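Local coordinates for alpha-1,2-Mannosidase (Trichoderma reesei, PDB 1HCU), which hydrolyses alpha-1,2-linked mannose residues, probably trimming high-mannose N-glycans of glycoproteins down to the five-mannose form with calcium as cofactor, at residues T64-G69 and G118-L123; L251-L256 and F316-I321; L398-R403 and V471-T476; A457-Y462 and E486-S491. All blocks are in the same frame, centred on the assembly; numbering follows the deposited sequence.

Interaction 1: T64-G69 and G118-L123; sequences TAILMG and GPFSSL
Phe120 holds CG opposite its own carbonyl carbon (chi1 -72°), which sends the ring against the last turn of helix 56-67. A similar first torsion in Leu67 (chi1 -57°) brings CD2 over one face of that ring. Leu67 CD2 lies 3.8 Å from the centroid of the Phe120 ring, displaced toward the rim at CZ. It is a CH-pi contact, and the two side chains cross at about a right angle. Ile66 meets the root of the same residue, with CG2 3.6 Å from Phe120 CB. Ile66 CG2 is also 3.9 Å from Leu123 CD1, which sits at the edge of the Phe120 ring, in its plane. Leu123 CD2 lies 3.5 Å from Gly69 CA. Gly69, just past the helix, has positive phi and completes a Schellman motif; a CB there would press against the preceding carbonyl oxygen. Were Phe120 an alanine, Leu67 CD2 would lose the ring face it lies on, and a gap is likely to open beside Ile66 CG2. Leu115 of helix 98-117 touches both Leu67 and Phe120. The contact joins a helix end to the loop between helices 98-117 and 127-144. Its chemistry is apolar and probably rests on van der Waals fit.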
loop_
_atom_site.group_PDB
_atom_site.type_symbol
_atom_site.label_atom_id
_atom_site.label_comp_id
_atom_site.label_asym_id
_atom_site.label_seq_id
_atom_site.Cartn_x
_atom_site.Cartn_y
_atom_site.Cartn_z
ATOM N N THR A 64 3.960 10.975 -7.975
ATOM C CA THR A 64 5.306 10.964 -7.434
ATOM C C THR A 64 6.105 11.996 -8.226
ATOM O O THR A 64 6.879 12.766 -7.657
ATOM C CB THR A 64 5.959 9.571 -7.564
ATOM O OG1 THR A 64 5.197 8.615 -6.810
ATOM C CG2 THR A 64 7.385 9.598 -7.032
ATOM N N ALA A 65 5.889 12.028 -9.542
ATOM C CA ALA A 65 6.576 12.970 -10.426
ATOM C C ALA A 65 6.197 14.403 -10.075
ATOM O O ALA A 65 7.000 15.319 -10.227
ATOM C CB ALA A 65 6.216 12.681 -11.882
ATOM N N ILE A 66 4.967 14.598 -9.616
ATOM C CA ILE A 66 4.507 15.934 -9.247
ATOM C C ILE A 66 5.215 16.426 -7.985
ATOM O O ILE A 66 5.681 17.558 -7.938
ATOM C CB ILE A 66 2.977 15.950 -9.001
ATOM C CG1 ILE A 66 2.236 15.777 -10.322
ATOM C CG2 ILE A 66 2.564 17.256 -8.343
ATOM C CD1 ILE A 66 0.750 15.599 -10.153
ATOM N N LEU A 67 5.301 15.567 -6.972
ATOM C CA LEU A 67 5.942 15.930 -5.702
ATOM C C LEU A 67 7.445 16.158 -5.850
ATOM O O LEU A 67 8.059 16.836 -5.024
ATOM C CB LEU A 67 5.693 14.838 -4.652
ATOM C CG LEU A 67 4.230 14.501 -4.345
ATOM C CD1 LEU A 67 4.162 13.350 -3.351
ATOM C CD2 LEU A 67 3.527 15.728 -3.784
ATOM N N MET A 68 8.030 15.582 -6.896
ATOM C CA MET A 68 9.456 15.723 -7.148
ATOM C C MET A 68 9.760 16.933 -8.022
ATOM O O MET A 68 10.919 17.275 -8.234
ATOM C CB MET A 68 10.003 14.463 -7.823
ATOM C CG MET A 68 10.036 13.240 -6.923
ATOM S SD MET A 68 10.521 11.756 -7.824
ATOM C CE MET A 68 11.153 10.721 -6.496
ATOM N N GLY A 69 8.724 17.580 -8.537
ATOM C CA GLY A 69 8.946 18.744 -9.378
ATOM C C GLY A 69 9.377 18.386 -10.793
ATOM O O GLY A 69 10.028 19.185 -11.466
ATOM N N GLY A 118 -4.250 21.809 -5.972
ATOM C CA GLY A 118 -3.909 22.331 -4.667
ATOM C C GLY A 118 -2.545 22.993 -4.582
ATOM O O GLY A 118 -2.231 23.884 -5.370
ATOM N N PRO A 119 -1.701 22.553 -3.638
ATOM C CA PRO A 119 -0.356 23.087 -3.407
ATOM C C PRO A 119 0.704 22.763 -4.454
ATOM O O PRO A 119 1.866 23.118 -4.279
ATOM C CB PRO A 119 -0.001 22.511 -2.043
ATOM C CG PRO A 119 -0.587 21.137 -2.142
ATOM C CD PRO A 119 -1.954 21.386 -2.770
ATOM N N PHE A 120 0.319 22.083 -5.528
ATOM C CA PHE A 120 1.268 21.749 -6.583
ATOM C C PHE A 120 0.720 22.126 -7.945
ATOM O O PHE A 120 1.149 21.581 -8.956
ATOM C CB PHE A 120 1.609 20.252 -6.574
ATOM C CG PHE A 120 2.479 19.835 -5.426
ATOM C CD1 PHE A 120 1.947 19.689 -4.150
ATOM C CD2 PHE A 120 3.844 19.634 -5.611
ATOM C CE1 PHE A 120 2.757 19.354 -3.071
ATOM C CE2 PHE A 120 4.670 19.296 -4.535
ATOM C CZ PHE A 120 4.124 19.158 -3.262
ATOM N N SER A 121 -0.215 23.070 -7.972
ATOM C CA SER A 121 -0.831 23.499 -9.224
ATOM C C SER A 121 0.140 24.091 -10.242
ATOM O O SER A 121 -0.149 24.112 -11.441
ATOM C CB SER A 121 -1.940 24.507 -8.938
ATOM O OG SER A 121 -1.417 25.646 -8.284
ATOM N N SER A 122 1.286 24.568 -9.767
ATOM C CA SER A 122 2.292 25.156 -10.647
ATOM C C SER A 122 2.861 24.126 -11.628
ATOM O O SER A 122 3.218 24.468 -12.760
ATOM C CB SER A 122 3.434 25.761 -9.822
ATOM O OG SER A 122 4.161 24.750 -9.144
ATOM N N LEU A 123 2.945 22.868 -11.196
ATOM C CA LEU A 123 3.478 21.797 -12.043
ATOM C C LEU A 123 2.580 21.439 -13.228
ATOM O O LEU A 123 2.788 20.421 -13.887
ATOM C CB LEU A 123 3.748 20.540 -11.207
ATOM C CG LEU A 123 5.109 20.483 -10.505
ATOM C CD1 LEU A 123 4.926 20.222 -9.021
ATOM C CD2 LEU A 123 5.966 19.393 -11.141
#

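Interaction 2: L251-L256 and F316-I321; sequences LIKMYL and FILGGI
Leu318 lays its CD2 methyl across the aliphatic stem of Lys253, 3.8 Å from Lys253 CG. Leu318 CD2 is also 4.0 Å from Lys253 CE, so it covers a length of the chain rather than one atom. The lysine is extended beyond CG, and the leucine meets it at about a right angle. The first torsion of Leu318 (177°) directs CG away from its backbone N and toward the other helix. The amino end of Lys253 runs past the leucine. There NZ forms a salt bridge with Glu249 and a hydrogen bond to the backbone oxygen of Phe483. A second point of packing is Ile252, whose CG1 rests 3.8 Å from Gly319 CA. Gly319 has no side chain, and Ile252 lies directly on its backbone. The CA atoms of Ile252 and Gly319 are 6.3 Å apart, the nearest such pair of the two segments. Leu256 CD1 adds a looser touch, 4.4 Å from Leu318 CD1. The axes of the two helical segments pass at 10.0 Å with 35° between their directions. They thus run roughly the same way. The side chain of Lys253 is about 7 Å from the bound calcium ion. Such like-directed helices, packed round a central site, are typical of the inner layer of the (alpha/alpha)7 barrel of glycosyl hydrolase family 47.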
loop_
_atom_site.group_PDB
_atom_site.type_symbol
_atom_site.label_atom_id
_atom_site.label_comp_id
_atom_site.label_asym_id
_atom_site.label_seq_id
_atom_site.Cartn_x
_atom_site.Cartn_y
_atom_site.Cartn_z
ATOM N N LEU A 251 -9.627 2.038 7.790
ATOM C CA LEU A 251 -10.509 2.354 8.899
ATOM C C LEU A 251 -10.075 3.659 9.568
ATOM O O LEU A 251 -10.879 4.580 9.743
ATOM C CB LEU A 251 -10.485 1.219 9.914
ATOM C CG LEU A 251 -11.740 0.374 10.159
ATOM C CD1 LEU A 251 -12.550 0.140 8.915
ATOM C CD2 LEU A 251 -11.276 -0.938 10.752
ATOM N N ILE A 252 -8.800 3.743 9.934
ATOM C CA ILE A 252 -8.291 4.946 10.579
ATOM C C ILE A 252 -8.084 6.065 9.555
ATOM O O ILE A 252 -8.203 7.247 9.889
ATOM C CB ILE A 252 -6.957 4.661 11.316
ATOM C CG1 ILE A 252 -6.527 5.879 12.142
ATOM C CG2 ILE A 252 -5.885 4.291 10.313
ATOM C CD1 ILE A 252 -7.473 6.231 13.267
ATOM N N LYS A 253 -7.792 5.705 8.308
ATOM C CA LYS A 253 -7.580 6.729 7.291
ATOM C C LYS A 253 -8.860 7.477 6.929
ATOM O O LYS A 253 -8.812 8.650 6.557
ATOM C CB LYS A 253 -6.916 6.131 6.046
ATOM C CG LYS A 253 -5.432 5.842 6.268
ATOM C CD LYS A 253 -4.707 5.461 4.986
ATOM C CE LYS A 253 -3.213 5.280 5.236
ATOM N NZ LYS A 253 -2.483 4.927 3.975
ATOM N N MET A 254 -9.998 6.803 7.055
ATOM C CA MET A 254 -11.289 7.419 6.778
ATOM C C MET A 254 -11.561 8.430 7.883
ATOM O O MET A 254 -12.207 9.459 7.658
ATOM C CB MET A 254 -12.410 6.367 6.762
ATOM C CG MET A 254 -12.458 5.503 5.512
ATOM S SD MET A 254 -12.320 6.504 3.992
ATOM C CE MET A 254 -13.937 7.233 3.907
ATOM N N TYR A 255 -11.056 8.140 9.081
ATOM C CA TYR A 255 -11.245 9.043 10.215
ATOM C C TYR A 255 -10.477 10.337 9.986
ATOM O O TYR A 255 -10.879 11.398 10.466
ATOM C CB TYR A 255 -10.768 8.387 11.511
ATOM C CG TYR A 255 -10.916 9.257 12.740
ATOM C CD1 TYR A 255 -12.175 9.583 13.255
ATOM C CD2 TYR A 255 -9.792 9.727 13.412
ATOM C CE1 TYR A 255 -12.304 10.353 14.419
ATOM C CE2 TYR A 255 -9.907 10.492 14.570
ATOM C CZ TYR A 255 -11.157 10.800 15.068
ATOM O OH TYR A 255 -11.235 11.553 16.225
ATOM N N LEU A 256 -9.360 10.241 9.267
ATOM C CA LEU A 256 -8.552 11.415 8.961
ATOM C C LEU A 256 -9.303 12.188 7.874
ATOM O O LEU A 256 -9.381 13.421 7.910
ATOM C CB LEU A 256 -7.170 10.996 8.435
ATOM C CG LEU A 256 -5.995 11.984 8.522
ATOM C CD1 LEU A 256 -4.876 11.568 7.553
ATOM C CD2 LEU A 256 -6.454 13.382 8.194
ATOM N N PHE A 316 -0.148 2.188 12.838
ATOM C CA PHE A 316 -0.324 2.411 14.273
ATOM C C PHE A 316 0.123 3.821 14.638
ATOM O O PHE A 316 -0.494 4.484 15.476
ATOM C CB PHE A 316 0.474 1.390 15.099
ATOM C CG PHE A 316 -0.295 0.136 15.413
ATOM C CD1 PHE A 316 -0.410 -0.886 14.475
ATOM C CD2 PHE A 316 -0.949 0.004 16.633
ATOM C CE1 PHE A 316 -1.167 -2.019 14.747
ATOM C CE2 PHE A 316 -1.714 -1.130 16.921
ATOM C CZ PHE A 316 -1.823 -2.144 15.973
ATOM N N ILE A 317 1.204 4.264 13.999
ATOM C CA ILE A 317 1.738 5.600 14.213
ATOM C C ILE A 317 0.687 6.604 13.769
ATOM O O ILE A 317 0.355 7.527 14.525
ATOM C CB ILE A 317 3.055 5.823 13.414
ATOM C CG1 ILE A 317 4.196 5.059 14.085
ATOM C CG2 ILE A 317 3.387 7.306 13.332
ATOM C CD1 ILE A 317 5.449 4.962 13.255
ATOM N N LEU A 318 0.146 6.419 12.563
ATOM C CA LEU A 318 -0.883 7.331 12.065
ATOM C C LEU A 318 -2.031 7.435 13.057
ATOM O O LEU A 318 -2.488 8.536 13.382
ATOM C CB LEU A 318 -1.424 6.862 10.722
ATOM C CG LEU A 318 -2.562 7.714 10.153
ATOM C CD1 LEU A 318 -2.167 9.194 10.124
ATOM C CD2 LEU A 318 -2.888 7.225 8.761
ATOM N N GLY A 319 -2.489 6.278 13.534
ATOM C CA GLY A 319 -3.572 6.233 14.502
ATOM C C GLY A 319 -3.215 6.957 15.787
ATOM O O GLY A 319 -4.056 7.619 16.377
ATOM N N GLY A 320 -1.962 6.829 16.218
ATOM C CA GLY A 320 -1.514 7.495 17.431
ATOM C C GLY A 320 -1.514 9.007 17.279
ATOM O O GLY A 320 -1.772 9.739 18.236
ATOM N N ILE A 321 -1.217 9.482 16.074
ATOM C CA ILE A 321 -1.210 10.916 15.800
ATOM C C ILE A 321 -2.647 11.435 15.850
ATOM O O ILE A 321 -2.965 12.315 16.640
ATOM C CB ILE A 321 -0.626 11.215 14.400
ATOM C CG1 ILE A 321 0.850 10.842 14.365
ATOM C CG2 ILE A 321 -0.778 12.694 14.061
ATOM C CD1 ILE A 321 1.461 10.992 13.006
#

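Interaction 3: L398-R403 and V471-T476; sequences LYYAYR and VQVQAT
Tyr399 and Arg403 grip the backbone on both sides of Val473, fastening an irregular segment to helix 393-405 of the (alpha/alpha)7 barrel. That segment, 471-476, belongs to the connection from helix 451-465 to strand 481-483. Val473 N donates a hydrogen bond to Tyr399 OH, at 3.2 Å and 155°. The carbonyl oxygen of Val473 accepts one from Arg403 NE at 3.0 Å. It lies at the edge of the guanidinium, near its plane, and receives a second, weak bond from Arg403 NH2. Bends at chi2 and chi3 (-58° and -47°) fold the arginine back to this carbonyl. Its NH1 forms a salt bridge with Glu468, so three of the arginine's nitrogens have acceptors. CB of Gln472 lies over the centre of the guanidinium, on one face. The carbonyl oxygen of Gln472 accepts from Gln474 NE2 at 2.9 Å, with the donor above the carbonyl plane. A water bridges the two segments further along. It accepts from Ala475 N at 2.7 Å and donates to Arg403 O at 3.0 Å, with a weak bond from Arg403 NH2. Apolar contacts fill in round the polar ones. Val473 CG2 lies 4.0 Å from Tyr399 CE1, while the other methyl, Val473 CG1, sits 4.1 Å from Tyr400 CE2.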
loop_
_atom_site.group_PDB
_atom_site.type_symbol
_atom_site.label_atom_id
_atom_site.label_comp_id
_atom_site.label_asym_id
_atom_site.label_seq_id
_atom_site.Cartn_x
_atom_site.Cartn_y
_atom_site.Cartn_z
ATOM N N LEU A 398 9.092 3.320 8.028
ATOM C CA LEU A 398 10.219 4.115 8.478
ATOM C C LEU A 398 9.868 5.586 8.291
ATOM O O LEU A 398 10.166 6.422 9.147
ATOM C CB LEU A 398 11.473 3.770 7.674
ATOM C CG LEU A 398 12.031 2.363 7.923
ATOM C CD1 LEU A 398 13.104 2.052 6.885
ATOM C CD2 LEU A 398 12.595 2.276 9.339
ATOM N N TYR A 399 9.225 5.901 7.172
ATOM C CA TYR A 399 8.832 7.273 6.902
ATOM C C TYR A 399 7.939 7.811 8.025
ATOM O O TYR A 399 8.222 8.875 8.580
ATOM C CB TYR A 399 8.128 7.366 5.543
ATOM C CG TYR A 399 7.428 8.682 5.305
ATOM C CD1 TYR A 399 6.037 8.764 5.357
ATOM C CD2 TYR A 399 8.148 9.853 5.069
ATOM C CE1 TYR A 399 5.383 9.974 5.185
ATOM C CE2 TYR A 399 7.498 11.075 4.896
ATOM C CZ TYR A 399 6.118 11.127 4.957
ATOM O OH TYR A 399 5.458 12.330 4.813
ATOM N N TYR A 400 6.877 7.082 8.373
ATOM C CA TYR A 400 5.989 7.527 9.450
ATOM C C TYR A 400 6.742 7.694 10.771
ATOM O O TYR A 400 6.496 8.659 11.512
ATOM C CB TYR A 400 4.835 6.546 9.673
ATOM C CG TYR A 400 3.687 6.678 8.697
ATOM C CD1 TYR A 400 3.671 5.950 7.508
ATOM C CD2 TYR A 400 2.598 7.519 8.976
ATOM C CE1 TYR A 400 2.606 6.047 6.620
ATOM C CE2 TYR A 400 1.524 7.626 8.090
ATOM C CZ TYR A 400 1.536 6.881 6.914
ATOM O OH TYR A 400 0.474 6.941 6.047
ATOM N N ALA A 401 7.643 6.752 11.067
ATOM C CA ALA A 401 8.432 6.796 12.301
ATOM C C ALA A 401 9.200 8.118 12.396
ATOM O O ALA A 401 9.235 8.757 13.459
ATOM C CB ALA A 401 9.396 5.615 12.357
ATOM N N TYR A 402 9.788 8.540 11.279
ATOM C CA TYR A 402 10.533 9.793 11.238
ATOM C C TYR A 402 9.604 11.007 11.390
ATOM O O TYR A 402 9.889 11.915 12.166
ATOM C CB TYR A 402 11.335 9.909 9.927
ATOM C CG TYR A 402 12.030 11.243 9.791
ATOM C CD1 TYR A 402 11.529 12.234 8.949
ATOM C CD2 TYR A 402 13.126 11.560 10.598
ATOM C CE1 TYR A 402 12.087 13.504 8.921
ATOM C CE2 TYR A 402 13.692 12.830 10.578
ATOM C CZ TYR A 402 13.164 13.798 9.743
ATOM O OH TYR A 402 13.685 15.068 9.763
ATOM N N ARG A 403 8.493 11.017 10.656
ATOM C CA ARG A 403 7.541 12.132 10.728
ATOM C C ARG A 403 6.960 12.333 12.118
ATOM O O ARG A 403 6.574 13.448 12.470
ATOM C CB ARG A 403 6.384 11.934 9.737
ATOM C CG ARG A 403 6.790 11.905 8.265
ATOM C CD ARG A 403 7.506 13.180 7.846
ATOM N NE ARG A 403 6.788 14.355 8.318
ATOM C CZ ARG A 403 7.230 15.606 8.211
ATOM N NH1 ARG A 403 8.396 15.864 7.640
ATOM N NH2 ARG A 403 6.507 16.598 8.702
ATOM N N VAL A 471 1.779 17.541 1.838
ATOM C CA VAL A 471 1.703 16.109 1.634
ATOM C C VAL A 471 2.343 15.350 2.796
ATOM O O VAL A 471 1.907 14.258 3.135
ATOM C CB VAL A 471 2.400 15.721 0.317
ATOM C CG1 VAL A 471 2.272 14.227 0.074
ATOM C CG2 VAL A 471 1.784 16.499 -0.829
ATOM N N GLN A 472 3.371 15.940 3.405
ATOM C CA GLN A 472 4.070 15.318 4.530
ATOM C C GLN A 472 3.105 15.125 5.705
ATOM O O GLN A 472 2.288 15.999 5.994
ATOM C CB GLN A 472 5.245 16.202 4.986
ATOM C CG GLN A 472 6.362 16.443 3.951
ATOM C CD GLN A 472 7.428 15.349 3.924
ATOM O OE1 GLN A 472 8.429 15.465 3.211
ATOM N NE2 GLN A 472 7.224 14.293 4.699
ATOM N N VAL A 473 3.191 13.989 6.389
ATOM C CA VAL A 473 2.301 13.774 7.520
ATOM C C VAL A 473 2.773 14.595 8.735
ATOM O O VAL A 473 3.940 14.532 9.125
ATOM C CB VAL A 473 2.203 12.269 7.883
ATOM C CG1 VAL A 473 1.649 11.478 6.701
ATOM C CG2 VAL A 473 3.549 11.740 8.249
ATOM N N GLN A 474 1.866 15.384 9.309
ATOM C CA GLN A 474 2.186 16.221 10.463
ATOM C C GLN A 474 1.964 15.478 11.780
ATOM O O GLN A 474 0.866 14.986 12.056
ATOM C CB GLN A 474 1.331 17.492 10.447
ATOM C CG GLN A 474 1.384 18.275 9.138
ATOM C CD GLN A 474 2.791 18.674 8.746
ATOM O OE1 GLN A 474 3.523 19.256 9.540
ATOM N NE2 GLN A 474 3.173 18.368 7.511
ATOM N N ALA A 475 3.019 15.411 12.589
ATOM C CA ALA A 475 2.981 14.725 13.876
ATOM C C ALA A 475 2.040 15.375 14.882
ATOM O O ALA A 475 1.471 14.697 15.734
ATOM C CB ALA A 475 4.381 14.655 14.464
ATOM N N THR A 476 1.888 16.690 14.796
ATOM C CA THR A 476 1.020 17.390 15.724
ATOM C C THR A 476 -0.320 17.743 15.083
ATOM O O THR A 476 -0.880 18.811 15.335
ATOM C CB THR A 476 1.689 18.671 16.257
ATOM O OG1 THR A 476 1.932 19.569 15.170
ATOM C CG2 THR A 476 3.015 18.333 16.944
HETATM O O HOH W 1 5.472 16.159 11.632
#

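Interaction 4: A457-Y462 and E486-S491; sequences ALKYAY and EAHPFS
Lys459 makes the direct hydrogen bond of this contact, from NZ to the backbone oxygen of Ala487 at 2.8 Å. The donor is tilted 32° from the carbonyl plane. The lysine leaves the helix with CG opposite its backbone N (chi1 171°), then bends at each later torsion to deliver the amino group. NZ also forms a salt bridge with Asp63 and hydrogen bonds with Thr64 OG1 and Ala455 O. Asp63 uses its other carboxylate oxygen for His488 ND1, so one acid serves both segments, and Asp60 binds His488 NE2. A water makes the second polar link. It lies in the plane of the Tyr460 ring, 2.7 Å from Tyr460 OH, and weakly accepts from Ala487 N. Apolar packing centres on Ala487, whose CB is 3.7 Å from Tyr460 CE2. Lys459 CE adds a touch on Pro489 CD at 4.1 Å. A methionine in place of Lys459 would probably leave Asp63 without its cationic mate and Ala487 O without this donor. Thr485, an observed calcium-binding residue, lies just before the segment 486-491, in the hairpin that enters the barrel. The bound calcium is about 7 Å from the side chain of Tyr460. Gripped by an acid and several oxygens, the buried amino group of Lys459 is likely to stay in one place and so tie helix 451-465 to the hairpin.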
loop_
_atom_site.group_PDB
_atom_site.type_symbol
_atom_site.label_atom_id
_atom_site.label_comp_id
_atom_site.label_asym_id
_atom_site.label_seq_id
_atom_site.Cartn_x
_atom_site.Cartn_y
_atom_site.Cartn_z
ATOM N N ALA A 457 7.452 2.991 -3.211
ATOM C CA ALA A 457 8.817 2.911 -2.736
ATOM C C ALA A 457 9.582 4.211 -2.958
ATOM O O ALA A 457 10.157 4.757 -2.021
ATOM C CB ALA A 457 9.536 1.756 -3.399
ATOM N N LEU A 458 9.573 4.723 -4.186
ATOM C CA LEU A 458 10.307 5.954 -4.490
ATOM C C LEU A 458 9.672 7.205 -3.874
ATOM O O LEU A 458 10.361 8.186 -3.588
ATOM C CB LEU A 458 10.462 6.109 -6.012
ATOM C CG LEU A 458 11.394 5.077 -6.678
ATOM C CD1 LEU A 458 11.387 5.252 -8.203
ATOM C CD2 LEU A 458 12.813 5.257 -6.150
ATOM N N LYS A 459 8.361 7.156 -3.659
ATOM C CA LYS A 459 7.624 8.265 -3.066
ATOM C C LYS A 459 7.977 8.410 -1.576
ATOM O O LYS A 459 8.369 9.479 -1.129
ATOM C CB LYS A 459 6.115 8.024 -3.240
ATOM C CG LYS A 459 5.218 9.001 -2.489
ATOM C CD LYS A 459 4.700 10.097 -3.373
ATOM C CE LYS A 459 3.244 9.884 -3.791
ATOM N NZ LYS A 459 3.009 8.723 -4.700
ATOM N N TYR A 460 7.841 7.335 -0.804
ATOM C CA TYR A 460 8.158 7.419 0.619
ATOM C C TYR A 460 9.644 7.697 0.848
ATOM O O TYR A 460 9.996 8.481 1.730
ATOM C CB TYR A 460 7.735 6.138 1.354
ATOM C CG TYR A 460 6.226 5.966 1.469
ATOM C CD1 TYR A 460 5.437 6.918 2.124
ATOM C CD2 TYR A 460 5.588 4.866 0.895
ATOM C CE1 TYR A 460 4.046 6.773 2.197
ATOM C CE2 TYR A 460 4.206 4.713 0.965
ATOM C CZ TYR A 460 3.438 5.667 1.612
ATOM O OH TYR A 460 2.066 5.522 1.659
ATOM N N ALA A 461 10.507 7.065 0.050
ATOM C CA ALA A 461 11.946 7.260 0.179
ATOM C C ALA A 461 12.308 8.736 -0.023
ATOM O O ALA A 461 13.113 9.304 0.717
ATOM C CB ALA A 461 12.689 6.392 -0.834
ATOM N N TYR A 462 11.687 9.353 -1.020
ATOM C CA TYR A 462 11.927 10.751 -1.319
ATOM C C TYR A 462 11.415 11.693 -0.225
ATOM O O TYR A 462 12.145 12.566 0.249
ATOM C CB TYR A 462 11.253 11.108 -2.634
ATOM C CG TYR A 462 11.381 12.561 -2.983
ATOM C CD1 TYR A 462 12.600 13.085 -3.396
ATOM C CD2 TYR A 462 10.292 13.420 -2.876
ATOM C CE1 TYR A 462 12.739 14.424 -3.694
ATOM C CE2 TYR A 462 10.420 14.769 -3.172
ATOM C CZ TYR A 462 11.649 15.259 -3.582
ATOM O OH TYR A 462 11.794 16.584 -3.890
ATOM N N GLU A 486 -1.976 2.913 -2.089
ATOM C CA GLU A 486 -0.942 2.872 -3.124
ATOM C C GLU A 486 -0.146 4.180 -3.088
ATOM O O GLU A 486 0.324 4.678 -4.112
ATOM C CB GLU A 486 -1.584 2.679 -4.510
ATOM C CG GLU A 486 -0.612 2.330 -5.633
ATOM C CD GLU A 486 -0.241 0.846 -5.668
ATOM O OE1 GLU A 486 -0.603 0.105 -4.730
ATOM O OE2 GLU A 486 0.422 0.427 -6.645
ATOM N N ALA A 487 -0.028 4.743 -1.895
ATOM C CA ALA A 487 0.710 5.979 -1.693
ATOM C C ALA A 487 0.196 7.161 -2.508
ATOM O O ALA A 487 0.974 8.031 -2.890
ATOM C CB ALA A 487 2.187 5.747 -1.994
ATOM N N HIS A 488 -1.105 7.194 -2.784
ATOM C CA HIS A 488 -1.688 8.315 -3.523
ATOM C C HIS A 488 -2.428 9.202 -2.528
ATOM O O HIS A 488 -3.480 8.832 -2.020
ATOM C CB HIS A 488 -2.644 7.822 -4.612
ATOM C CG HIS A 488 -1.978 6.974 -5.649
ATOM N ND1 HIS A 488 -0.824 7.362 -6.292
ATOM C CD2 HIS A 488 -2.286 5.748 -6.134
ATOM C CE1 HIS A 488 -0.444 6.409 -7.124
ATOM N NE2 HIS A 488 -1.314 5.419 -7.047
ATOM N N PRO A 489 -1.879 10.390 -2.237
ATOM C CA PRO A 489 -2.466 11.347 -1.292
ATOM C C PRO A 489 -3.696 12.110 -1.788
ATOM O O PRO A 489 -3.650 12.745 -2.837
ATOM C CB PRO A 489 -1.299 12.284 -1.009
ATOM C CG PRO A 489 -0.635 12.363 -2.351
ATOM C CD PRO A 489 -0.601 10.901 -2.767
ATOM N N PHE A 490 -4.783 12.060 -1.024
ATOM C CA PHE A 490 -6.020 12.764 -1.376
ATOM C C PHE A 490 -6.240 13.895 -0.376
ATOM O O PHE A 490 -5.859 13.769 0.789
ATOM C CB PHE A 490 -7.225 11.821 -1.275
ATOM C CG PHE A 490 -7.137 10.618 -2.151
ATOM C CD1 PHE A 490 -7.788 9.442 -1.795
ATOM C CD2 PHE A 490 -6.414 10.655 -3.337
ATOM C CE1 PHE A 490 -7.716 8.313 -2.615
ATOM C CE2 PHE A 490 -6.334 9.548 -4.156
ATOM C CZ PHE A 490 -6.985 8.370 -3.798
ATOM N N SER A 491 -6.842 15.000 -0.809
ATOM C CA SER A 491 -7.130 16.087 0.135
ATOM C C SER A 491 -8.285 15.577 0.986
ATOM O O SER A 491 -9.132 14.834 0.486
ATOM C CB SER A 491 -7.589 17.359 -0.583
ATOM O OG SER A 491 -6.549 17.945 -1.336
HETATM O O HOH W 2 0.731 3.297 0.805
#

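Interactions 2, 3 and 4 are buried, while interaction 1 lies farthest from the chain centre and is only partly buried. Interactions 1 and 2 are apolar; interactions 3 and 4 use polar side chains to hold backbone groups of non-helical segments. Interaction 2 alone joins helix to helix. Interactions 3 and 4 alternate along the chain: helix 451-465 carries Lys459, and the loop that follows it reaches helix 393-405 before the hairpin returns. The contacts also meet directly. Met68 packs on Tyr462, linking 1 with 4; Val471 packs on Leu67 and Phe120, linking 1 with 3; Ile317 lies against Tyr400 and Ala401, linking 2 with 3.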